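Long-range contacts in chitinase (Paenibacillus sp. FPU-7, PDB 5GZT), which probably hydrolyses chitin and chitodextrins at random internal beta-1,4 linkages between N-acetylglucosamine units: residues E386-N397 with L432-Q443; L248-V257 with T268-K278. All coordinates share one frame; numbering follows the deposited sequence.

In the fold
Past an N-terminal stack of short parallel strands, the chain enters a small beta domain and forms contact 2, where L248-V257 and T268-K278 zip together as the two arms of a beta hairpin, closing a loop of ten residues. The second arm runs on as strand 264-284 into the first glycoside hydrolase family 18 barrel, so contact 2 belongs to the junction between domain and barrel. Contact 1 opens later and neither nests with contact 2 nor crosses it: E386-N397 and L432-Q443 are successive barrel helices, joined across strand 403-407. The two contacts, about 22 Å apart between centres, still touch, R437 lying beside K272 where the beta domain rests on the barrel.

Contact 1 of 2, residues E386-N397 with L432-Q443; sequences EVFANSALDFMN and LLKLLREKLDAQ
E386 anchors the outer edge of this helix pair by a salt bridge to K439, whose NZ lies 2.7 Å from E386 OE2. The ammonium comes from the syn side of the carboxylate, 35° out of its plane, and a weak bond also reaches OE1. F388 turns inward, and its CD2 meets CD1 of L432 at 3.6 Å, the two side chains crossing at about a right angle. A389 sits where the helices come closest: its small CB lets the L436 backbone approach, the CA atoms of A389 and L436 being 5.7 Å apart, with leucine methyls of L435 and L436 and the CE of K439 against it. N390 donates its ND2 to E386 OE2 at 2.7 Å, from the same face of the carboxylate as K439, so one oxygen takes two donors while its own helix helps to fix its rotation. A lysine suits position 439 because its aliphatic shaft fills the hole among E386, A389, N390 and L393, while the bend at its last torsion (chi4 -86°) turns NZ toward the E386 carboxylate; N390 OD1 adds a weak bond. A392 offers another small surface to CD2 of L436. L393 is the answering knob, set among L436, K439, L440 and Q443, its CG 3.9 Å from L440 CD2. M396 closes the row: its SD touches L440 CD2 at 3.6 Å, flexible thioether against branched methyl. The helix axes approach to 9.7 Å at a crossing angle of -45°. As neighbouring helices of a TIM barrel they lie over its strands: A392, L393 and M396 rest on I404 of strand 403-407, and L436 on L453 of strand 452-457. F388 touches V316 of strand 315-318, which pairs antiparallel with strand 303-312.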
loop_
_atom_site.group_PDB
_atom_site.type_symbol
_atom_site.label_atom_id
_atom_site.label_comp_id
_atom_site.label_asym_id
_atom_site.label_seq_id
_atom_site.Cartn_x
_atom_site.Cartn_y
_atom_site.Cartn_z
ATOM N N GLU B 386 -14.417 -24.035 9.400
ATOM C CA GLU B 386 -13.966 -23.822 10.781
ATOM C C GLU B 386 -12.488 -24.206 10.961
ATOM O O GLU B 386 -11.745 -23.540 11.626
ATOM C CB GLU B 386 -14.868 -24.599 11.784
ATOM C CG GLU B 386 -14.480 -24.506 13.262
ATOM C CD GLU B 386 -14.809 -23.175 13.920
ATOM O OE1 GLU B 386 -15.662 -22.416 13.403
ATOM O OE2 GLU B 386 -14.248 -22.890 15.004
ATOM N N VAL B 387 -12.054 -25.307 10.394
ATOM C CA VAL B 387 -10.642 -25.682 10.563
ATOM C C VAL B 387 -9.746 -24.571 9.895
ATOM O O VAL B 387 -8.800 -23.991 10.513
ATOM C CB VAL B 387 -10.353 -27.072 9.910
ATOM C CG1 VAL B 387 -8.901 -27.469 10.136
ATOM C CG2 VAL B 387 -11.330 -28.162 10.406
ATOM N N PHE B 388 -10.094 -24.269 8.652
ATOM C CA PHE B 388 -9.393 -23.261 7.877
ATOM C C PHE B 388 -9.229 -21.956 8.624
ATOM O O PHE B 388 -8.071 -21.522 8.948
ATOM C CB PHE B 388 -10.076 -23.026 6.523
ATOM C CG PHE B 388 -9.299 -22.066 5.654
ATOM C CD1 PHE B 388 -8.286 -22.526 4.816
ATOM C CD2 PHE B 388 -9.510 -20.683 5.757
ATOM C CE1 PHE B 388 -7.537 -21.625 4.059
ATOM C CE2 PHE B 388 -8.755 -19.788 4.991
ATOM C CZ PHE B 388 -7.766 -20.269 4.147
ATOM N N ALA B 389 -10.372 -21.356 8.976
ATOM C CA ALA B 389 -10.368 -20.056 9.681
ATOM C C ALA B 389 -9.552 -20.033 10.929
ATOM O O ALA B 389 -8.810 -19.058 11.214
ATOM C CB ALA B 389 -11.774 -19.614 9.968
ATOM N N ASN B 390 -9.661 -21.121 11.697
ATOM C CA ASN B 390 -8.880 -21.242 12.939
ATOM C C ASN B 390 -7.405 -21.328 12.594
ATOM O O ASN B 390 -6.563 -20.610 13.168
ATOM C CB ASN B 390 -9.359 -22.464 13.777
ATOM C CG ASN B 390 -10.690 -22.207 14.494
ATOM O OD1 ASN B 390 -10.913 -21.138 15.065
ATOM N ND2 ASN B 390 -11.574 -23.202 14.475
ATOM N N SER B 391 -7.090 -22.170 11.617
ATOM C CA SER B 391 -5.714 -22.231 11.070
ATOM C C SER B 391 -5.139 -20.869 10.608
ATOM O O SER B 391 -3.965 -20.473 10.939
ATOM C CB SER B 391 -5.642 -23.220 9.917
ATOM O OG SER B 391 -4.272 -23.515 9.764
ATOM N N ALA B 392 -5.982 -20.121 9.903
ATOM C CA ALA B 392 -5.550 -18.783 9.408
ATOM C C ALA B 392 -5.220 -17.883 10.512
ATOM O O ALA B 392 -4.153 -17.210 10.499
ATOM C CB ALA B 392 -6.595 -18.174 8.537
ATOM N N LEU B 393 -6.085 -17.887 11.544
ATOM C CA LEU B 393 -5.791 -17.068 12.717
ATOM C C LEU B 393 -4.520 -17.508 13.435
ATOM O O LEU B 393 -3.696 -16.680 13.896
ATOM C CB LEU B 393 -7.016 -16.924 13.668
ATOM C CG LEU B 393 -7.934 -15.717 13.330
ATOM C CD1 LEU B 393 -8.858 -16.013 12.136
ATOM C CD2 LEU B 393 -8.731 -15.246 14.547
ATOM N N ASP B 394 -4.293 -18.811 13.507
ATOM C CA ASP B 394 -3.010 -19.314 14.092
ATOM C C ASP B 394 -1.769 -18.757 13.390
ATOM O O ASP B 394 -0.773 -18.324 14.070
ATOM C CB ASP B 394 -2.957 -20.857 14.061
ATOM C CG ASP B 394 -3.954 -21.505 15.057
ATOM O OD1 ASP B 394 -4.195 -20.880 16.109
ATOM O OD2 ASP B 394 -4.534 -22.576 14.751
ATOM N N PHE B 395 -1.838 -18.793 12.042
ATOM C CA PHE B 395 -0.728 -18.267 11.216
ATOM C C PHE B 395 -0.480 -16.829 11.552
ATOM O O PHE B 395 0.687 -16.449 11.946
ATOM C CB PHE B 395 -1.031 -18.448 9.739
ATOM C CG PHE B 395 0.191 -18.359 8.866
ATOM C CD1 PHE B 395 0.789 -17.120 8.608
ATOM C CD2 PHE B 395 0.755 -19.509 8.320
ATOM C CE1 PHE B 395 1.932 -17.039 7.816
ATOM C CE2 PHE B 395 1.862 -19.412 7.496
ATOM C CZ PHE B 395 2.469 -18.186 7.284
ATOM N N MET B 396 -1.584 -16.045 11.495
ATOM C CA MET B 396 -1.556 -14.602 11.774
ATOM C C MET B 396 -0.924 -14.317 13.114
ATOM O O MET B 396 0.011 -13.475 13.248
ATOM C CB MET B 396 -2.970 -14.002 11.686
ATOM C CG MET B 396 -3.035 -12.481 11.730
ATOM S SD MET B 396 -4.692 -11.785 11.915
ATOM C CE MET B 396 -4.681 -11.757 13.704
ATOM N N ASN B 397 -1.439 -15.032 14.126
ATOM C CA ASN B 397 -0.918 -14.914 15.508
ATOM C C ASN B 397 0.462 -15.437 15.683
ATOM O O ASN B 397 1.278 -14.784 16.394
ATOM C CB ASN B 397 -1.850 -15.620 16.500
ATOM C CG ASN B 397 -3.176 -14.950 16.547
ATOM O OD1 ASN B 397 -4.247 -15.584 16.457
ATOM N ND2 ASN B 397 -3.123 -13.636 16.618
ATOM N N LEU B 432 -17.080 -18.282 4.167
ATOM C CA LEU B 432 -15.711 -18.297 4.682
ATOM C C LEU B 432 -15.271 -16.927 5.150
ATOM O O LEU B 432 -14.669 -16.755 6.223
ATOM C CB LEU B 432 -14.753 -18.902 3.616
ATOM C CG LEU B 432 -13.256 -18.830 3.834
ATOM C CD1 LEU B 432 -12.799 -19.358 5.197
ATOM C CD2 LEU B 432 -12.624 -19.619 2.689
ATOM N N LEU B 433 -15.577 -15.922 4.332
ATOM C CA LEU B 433 -15.195 -14.540 4.681
ATOM C C LEU B 433 -15.922 -14.063 5.926
ATOM O O LEU B 433 -15.343 -13.410 6.817
ATOM C CB LEU B 433 -15.450 -13.609 3.479
ATOM C CG LEU B 433 -14.454 -13.792 2.313
ATOM C CD1 LEU B 433 -14.939 -13.017 1.108
ATOM C CD2 LEU B 433 -13.049 -13.378 2.687
ATOM N N LYS B 434 -17.212 -14.340 5.953
ATOM C CA LYS B 434 -18.024 -14.059 7.172
ATOM C C LYS B 434 -17.380 -14.619 8.441
ATOM O O LYS B 434 -17.102 -13.904 9.454
ATOM C CB LYS B 434 -19.390 -14.685 6.942
ATOM C CG LYS B 434 -20.402 -14.458 8.052
ATOM C CD LYS B 434 -21.754 -14.987 7.579
ATOM C CE LYS B 434 -22.874 -14.667 8.562
ATOM N NZ LYS B 434 -22.580 -15.260 9.886
ATOM N N LEU B 435 -17.084 -15.916 8.372
ATOM C CA LEU B 435 -16.473 -16.578 9.495
ATOM C C LEU B 435 -15.217 -15.891 9.962
ATOM O O LEU B 435 -15.049 -15.612 11.152
ATOM C CB LEU B 435 -16.207 -18.038 9.174
ATOM C CG LEU B 435 -15.654 -18.905 10.318
ATOM C CD1 LEU B 435 -16.484 -18.823 11.613
ATOM C CD2 LEU B 435 -15.576 -20.330 9.795
ATOM N N LEU B 436 -14.335 -15.558 9.024
ATOM C CA LEU B 436 -13.015 -15.018 9.389
ATOM C C LEU B 436 -13.167 -13.680 10.046
ATOM O O LEU B 436 -12.408 -13.277 10.988
ATOM C CB LEU B 436 -12.140 -14.862 8.101
ATOM C CG LEU B 436 -11.569 -16.148 7.513
ATOM C CD1 LEU B 436 -11.259 -15.949 6.037
ATOM C CD2 LEU B 436 -10.347 -16.539 8.303
ATOM N N ARG B 437 -14.068 -12.914 9.453
ATOM C CA ARG B 437 -14.372 -11.598 10.044
ATOM C C ARG B 437 -14.886 -11.819 11.523
ATOM O O ARG B 437 -14.403 -11.181 12.486
ATOM C CB ARG B 437 -15.435 -10.893 9.202
ATOM C CG ARG B 437 -15.539 -9.380 9.325
ATOM C CD ARG B 437 -14.697 -8.740 10.391
ATOM N NE ARG B 437 -13.547 -8.061 9.892
ATOM C CZ ARG B 437 -12.428 -7.786 10.567
ATOM N NH1 ARG B 437 -12.187 -8.201 11.797
ATOM N NH2 ARG B 437 -11.473 -7.120 9.931
ATOM N N GLU B 438 -15.824 -12.752 11.681
ATOM C CA GLU B 438 -16.336 -13.098 13.060
ATOM C C GLU B 438 -15.182 -13.424 13.998
ATOM O O GLU B 438 -14.994 -12.746 15.058
ATOM C CB GLU B 438 -17.319 -14.238 12.971
ATOM C CG GLU B 438 -18.600 -13.751 12.335
ATOM C CD GLU B 438 -19.547 -14.847 11.886
ATOM O OE1 GLU B 438 -19.221 -16.052 11.953
ATOM O OE2 GLU B 438 -20.635 -14.463 11.420
ATOM N N LYS B 439 -14.336 -14.371 13.577
ATOM C CA LYS B 439 -13.271 -14.806 14.454
ATOM C C LYS B 439 -12.281 -13.702 14.784
ATOM O O LYS B 439 -11.673 -13.684 15.895
ATOM C CB LYS B 439 -12.563 -16.003 13.857
ATOM C CG LYS B 439 -13.480 -17.198 13.607
ATOM C CD LYS B 439 -12.661 -18.464 13.622
ATOM C CE LYS B 439 -13.523 -19.693 13.416
ATOM N NZ LYS B 439 -14.079 -20.172 14.712
ATOM N N LEU B 440 -12.068 -12.781 13.826
ATOM C CA LEU B 440 -11.038 -11.762 14.013
ATOM C C LEU B 440 -11.611 -10.756 14.973
ATOM O O LEU B 440 -10.921 -10.303 15.869
ATOM C CB LEU B 440 -10.562 -11.095 12.692
ATOM C CG LEU B 440 -9.678 -11.956 11.751
ATOM C CD1 LEU B 440 -9.664 -11.403 10.323
ATOM C CD2 LEU B 440 -8.283 -12.013 12.309
ATOM N N ASP B 441 -12.876 -10.424 14.788
ATOM C CA ASP B 441 -13.574 -9.532 15.755
ATOM C C ASP B 441 -13.578 -10.099 17.177
ATOM O O ASP B 441 -13.265 -9.369 18.140
ATOM C CB ASP B 441 -15.013 -9.266 15.292
ATOM C CG ASP B 441 -15.071 -8.365 14.064
ATOM O OD1 ASP B 441 -14.105 -7.582 13.831
ATOM O OD2 ASP B 441 -16.082 -8.421 13.346
ATOM N N ALA B 442 -13.874 -11.402 17.278
ATOM C CA ALA B 442 -13.891 -12.119 18.564
ATOM C C ALA B 442 -12.561 -11.882 19.224
ATOM O O ALA B 442 -12.481 -11.340 20.327
ATOM C CB ALA B 442 -14.118 -13.609 18.336
ATOM N N GLN B 443 -11.494 -12.176 18.498
ATOM C CA GLN B 443 -10.183 -12.062 19.083
ATOM C C GLN B 443 -9.796 -10.651 19.528
ATOM O O GLN B 443 -9.010 -10.452 20.466
ATOM C CB GLN B 443 -9.158 -12.613 18.090
ATOM C CG GLN B 443 -7.726 -12.484 18.582
ATOM C CD GLN B 443 -6.744 -13.258 17.750
ATOM O OE1 GLN B 443 -7.076 -14.240 17.108
ATOM N NE2 GLN B 443 -5.533 -12.775 17.732
#

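Contact 2 of 2, residues L248-V257 with T268-K278; sequences LAAGTWLYSV and TVTGKAFVQGK. With FMT (formic acid), chain G.
T252 OG1 lies at the edge of the F274 ring, 3.3 Å from F274 CE1, and is gripped by two polar partners: D477 of the barrel and a water at 2.7 Å that donates to it. The same water accepts from K278 NZ, so the hydroxyl is tied indirectly across the hairpin. Beside T252, L254 and K272 run alongside each other, tightly packed at 3.5 Å between L254 CD2 and K272 CG; the extended lysine carries its NZ on to Y450 OH and, weakly, to a bound formic acid, probably from the crystallisation liquor. The opposite face of the hairpin is apolar. Here W253 CD1 presses on V275 CG2 at 3.3 Å, and the indole is steadied by a nearly straight bond from NE1 to A249 O (2.9 Å, 173°). Y255 takes the crowded chi1 position (69°), which swings its ring over G271; lacking a side chain, that glycine lets its backbone lie beneath the ring, with CA 4.2 Å from the ring centroid in an off-centre CH-pi contact. Backbone pairing from G251-V275 to V257-V269 supplies eight hydrogen bonds, an antiparallel, twisted ladder, the strand directions 147° apart. Strand 210-215 extends the sheet beside strand 251-261; Y255 and V257 pack on strands 184-191 and 197-203 of the facing sheet, A273 also on L197, and K278's backbone already pairs with A618 and F620 at the barrel.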
loop_
_atom_site.group_PDB
_atom_site.type_symbol
_atom_site.label_atom_id
_atom_site.label_comp_id
_atom_site.label_asym_id
_atom_site.label_seq_id
_atom_site.Cartn_x
_atom_site.Cartn_y
_atom_site.Cartn_z
ATOM N N LEU B 248 -4.205 12.067 7.941
ATOM C CA LEU B 248 -4.316 10.873 8.798
ATOM C C LEU B 248 -3.672 9.668 8.129
ATOM O O LEU B 248 -3.690 9.562 6.908
ATOM C CB LEU B 248 -5.781 10.531 9.055
ATOM C CG LEU B 248 -6.537 11.569 9.921
ATOM C CD1 LEU B 248 -7.889 11.018 10.323
ATOM C CD2 LEU B 248 -5.744 11.912 11.145
ATOM N N ALA B 249 -3.196 8.734 8.940
ATOM C CA ALA B 249 -2.594 7.499 8.445
ATOM C C ALA B 249 -3.559 6.733 7.588
ATOM O O ALA B 249 -4.757 6.587 7.924
ATOM C CB ALA B 249 -2.120 6.607 9.578
ATOM N N ALA B 250 -3.033 6.233 6.461
ATOM C CA ALA B 250 -3.852 5.442 5.573
ATOM C C ALA B 250 -4.301 4.168 6.256
ATOM O O ALA B 250 -3.549 3.595 7.080
ATOM C CB ALA B 250 -3.078 5.108 4.295
ATOM N N GLY B 251 -5.514 3.732 5.897
ATOM C CA GLY B 251 -6.033 2.418 6.255
ATOM C C GLY B 251 -7.371 2.515 6.988
ATOM O O GLY B 251 -8.173 3.423 6.721
ATOM N N THR B 252 -7.612 1.581 7.906
ATOM C CA THR B 252 -8.928 1.490 8.556
ATOM C C THR B 252 -8.950 2.221 9.928
ATOM O O THR B 252 -8.133 1.923 10.786
ATOM C CB THR B 252 -9.379 0.067 8.741
ATOM O OG1 THR B 252 -9.480 -0.564 7.471
ATOM C CG2 THR B 252 -10.775 0.060 9.386
ATOM N N TRP B 253 -9.818 3.232 10.056
ATOM C CA TRP B 253 -10.049 3.958 11.339
ATOM C C TRP B 253 -11.323 3.452 11.995
ATOM O O TRP B 253 -12.291 3.144 11.334
ATOM C CB TRP B 253 -10.139 5.474 11.152
ATOM C CG TRP B 253 -8.817 6.041 10.861
ATOM C CD1 TRP B 253 -8.091 5.808 9.736
ATOM C CD2 TRP B 253 -8.018 6.904 11.687
ATOM N NE1 TRP B 253 -6.906 6.493 9.795
ATOM C CE2 TRP B 253 -6.829 7.172 10.976
ATOM C CE3 TRP B 253 -8.223 7.546 12.909
ATOM C CZ2 TRP B 253 -5.811 7.997 11.475
ATOM C CZ3 TRP B 253 -7.196 8.364 13.426
ATOM C CH2 TRP B 253 -6.010 8.578 12.708
ATOM N N LEU B 254 -11.284 3.336 13.314
ATOM C CA LEU B 254 -12.481 2.996 14.100
ATOM C C LEU B 254 -12.947 4.274 14.784
ATOM O O LEU B 254 -12.136 5.050 15.308
ATOM C CB LEU B 254 -12.161 1.877 15.091
ATOM C CG LEU B 254 -11.620 0.559 14.485
ATOM C CD1 LEU B 254 -11.163 -0.388 15.589
ATOM C CD2 LEU B 254 -12.657 -0.135 13.613
ATOM N N TYR B 255 -14.242 4.539 14.724
ATOM C CA TYR B 255 -14.773 5.711 15.428
ATOM C C TYR B 255 -15.989 5.378 16.328
ATOM O O TYR B 255 -16.740 4.439 16.055
ATOM C CB TYR B 255 -15.102 6.848 14.446
ATOM C CG TYR B 255 -16.269 6.558 13.539
ATOM C CD1 TYR B 255 -16.114 5.762 12.415
ATOM C CD2 TYR B 255 -17.530 7.063 13.807
ATOM C CE1 TYR B 255 -17.185 5.472 11.581
ATOM C CE2 TYR B 255 -18.608 6.783 12.975
ATOM C CZ TYR B 255 -18.436 5.992 11.864
ATOM O OH TYR B 255 -19.501 5.694 11.040
ATOM N N SER B 256 -16.135 6.155 17.404
ATOM C CA SER B 256 -17.374 6.201 18.212
ATOM C C SER B 256 -17.878 7.643 18.285
ATOM O O SER B 256 -17.081 8.607 18.424
ATOM C CB SER B 256 -17.133 5.726 19.632
ATOM O OG SER B 256 -16.290 6.666 20.286
ATOM N N VAL B 257 -19.199 7.759 18.203
ATOM C CA VAL B 257 -19.894 9.021 18.370
ATOM C C VAL B 257 -21.050 8.867 19.402
ATOM O O VAL B 257 -21.677 7.799 19.518
ATOM C CB VAL B 257 -20.359 9.577 16.981
ATOM C CG1 VAL B 257 -21.387 8.668 16.313
ATOM C CG2 VAL B 257 -20.858 11.017 17.078
ATOM N N THR B 268 -24.001 5.270 22.715
ATOM C CA THR B 268 -22.697 5.350 22.005
ATOM C C THR B 268 -22.775 4.501 20.708
ATOM O O THR B 268 -23.055 3.322 20.768
ATOM C CB THR B 268 -21.531 4.918 22.961
ATOM O OG1 THR B 268 -21.179 6.019 23.801
ATOM C CG2 THR B 268 -20.279 4.466 22.227
ATOM N N VAL B 269 -22.587 5.113 19.540
ATOM C CA VAL B 269 -22.620 4.360 18.263
ATOM C C VAL B 269 -21.191 4.306 17.709
ATOM O O VAL B 269 -20.353 5.193 17.980
ATOM C CB VAL B 269 -23.605 4.951 17.215
ATOM C CG1 VAL B 269 -24.093 3.865 16.262
ATOM C CG2 VAL B 269 -24.800 5.610 17.888
ATOM N N THR B 270 -20.909 3.227 16.975
ATOM C CA THR B 270 -19.558 2.961 16.442
ATOM C C THR B 270 -19.555 2.514 14.972
ATOM O O THR B 270 -20.581 2.054 14.422
ATOM C CB THR B 270 -18.806 1.901 17.289
ATOM O OG1 THR B 270 -19.671 0.787 17.574
ATOM C CG2 THR B 270 -18.291 2.504 18.561
ATOM N N GLY B 271 -18.377 2.665 14.357
ATOM C CA GLY B 271 -18.105 2.119 13.019
ATOM C C GLY B 271 -16.654 2.221 12.580
ATOM O O GLY B 271 -15.745 2.628 13.361
ATOM N N LYS B 272 -16.462 1.856 11.308
ATOM C CA LYS B 272 -15.150 1.898 10.609
ATOM C C LYS B 272 -15.217 2.911 9.493
ATOM O O LYS B 272 -16.196 2.914 8.758
ATOM C CB LYS B 272 -14.862 0.588 9.899
ATOM C CG LYS B 272 -14.533 -0.598 10.748
ATOM C CD LYS B 272 -14.804 -1.858 9.924
ATOM C CE LYS B 272 -14.530 -3.112 10.741
ATOM N NZ LYS B 272 -14.491 -4.349 9.915
ATOM N N ALA B 273 -14.183 3.738 9.364
ATOM C CA ALA B 273 -13.959 4.577 8.181
ATOM C C ALA B 273 -12.629 4.219 7.532
ATOM O O ALA B 273 -11.735 3.675 8.185
ATOM C CB ALA B 273 -13.898 6.036 8.553
ATOM N N PHE B 274 -12.480 4.605 6.280
ATOM C CA PHE B 274 -11.281 4.226 5.509
ATOM C C PHE B 274 -10.619 5.471 4.979
ATOM O O PHE B 274 -11.259 6.271 4.303
ATOM C CB PHE B 274 -11.722 3.327 4.398
ATOM C CG PHE B 274 -12.445 2.105 4.873
ATOM C CD1 PHE B 274 -11.745 1.056 5.427
ATOM C CD2 PHE B 274 -13.832 2.029 4.829
ATOM C CE1 PHE B 274 -12.386 -0.082 5.881
ATOM C CE2 PHE B 274 -14.498 0.888 5.317
ATOM C CZ PHE B 274 -13.759 -0.170 5.841
ATOM N N VAL B 275 -9.354 5.650 5.334
ATOM C CA VAL B 275 -8.568 6.818 4.929
ATOM C C VAL B 275 -7.769 6.406 3.662
ATOM O O VAL B 275 -7.131 5.342 3.644
ATOM C CB VAL B 275 -7.703 7.303 6.110
ATOM C CG1 VAL B 275 -6.708 8.361 5.707
ATOM C CG2 VAL B 275 -8.626 7.883 7.196
ATOM N N GLN B 276 -7.884 7.210 2.597
ATOM C CA GLN B 276 -7.193 6.947 1.333
ATOM C C GLN B 276 -5.664 6.835 1.573
ATOM O O GLN B 276 -5.147 7.210 2.612
ATOM C CB GLN B 276 -7.472 8.071 0.322
ATOM C CG GLN B 276 -8.878 8.129 -0.231
ATOM C CD GLN B 276 -9.051 9.317 -1.202
ATOM O OE1 GLN B 276 -8.071 9.887 -1.699
ATOM N NE2 GLN B 276 -10.297 9.689 -1.477
ATOM N N GLY B 277 -4.949 6.346 0.568
ATOM C CA GLY B 277 -3.489 6.351 0.592
ATOM C C GLY B 277 -2.804 5.033 0.938
ATOM O O GLY B 277 -1.592 4.994 1.156
ATOM N N LYS B 278 -3.505 3.939 0.896
ATOM C CA LYS B 278 -2.822 2.678 1.168
ATOM C C LYS B 278 -1.900 2.285 -0.011
ATOM O O LYS B 278 -2.246 2.487 -1.201
ATOM C CB LYS B 278 -3.808 1.541 1.381
ATOM C CG LYS B 278 -4.544 1.539 2.704
ATOM C CD LYS B 278 -5.235 0.175 2.886
ATOM C CE LYS B 278 -6.467 -0.040 2.034
ATOM N NZ LYS B 278 -7.580 0.649 2.775
HETATM C C FMT G . -15.712 -3.336 7.057
HETATM O O1 FMT G . -16.034 -4.509 7.323
HETATM O O2 FMT G . -16.518 -2.452 6.432
HETATM O O HOH W 1 -7.513 -0.473 5.677
#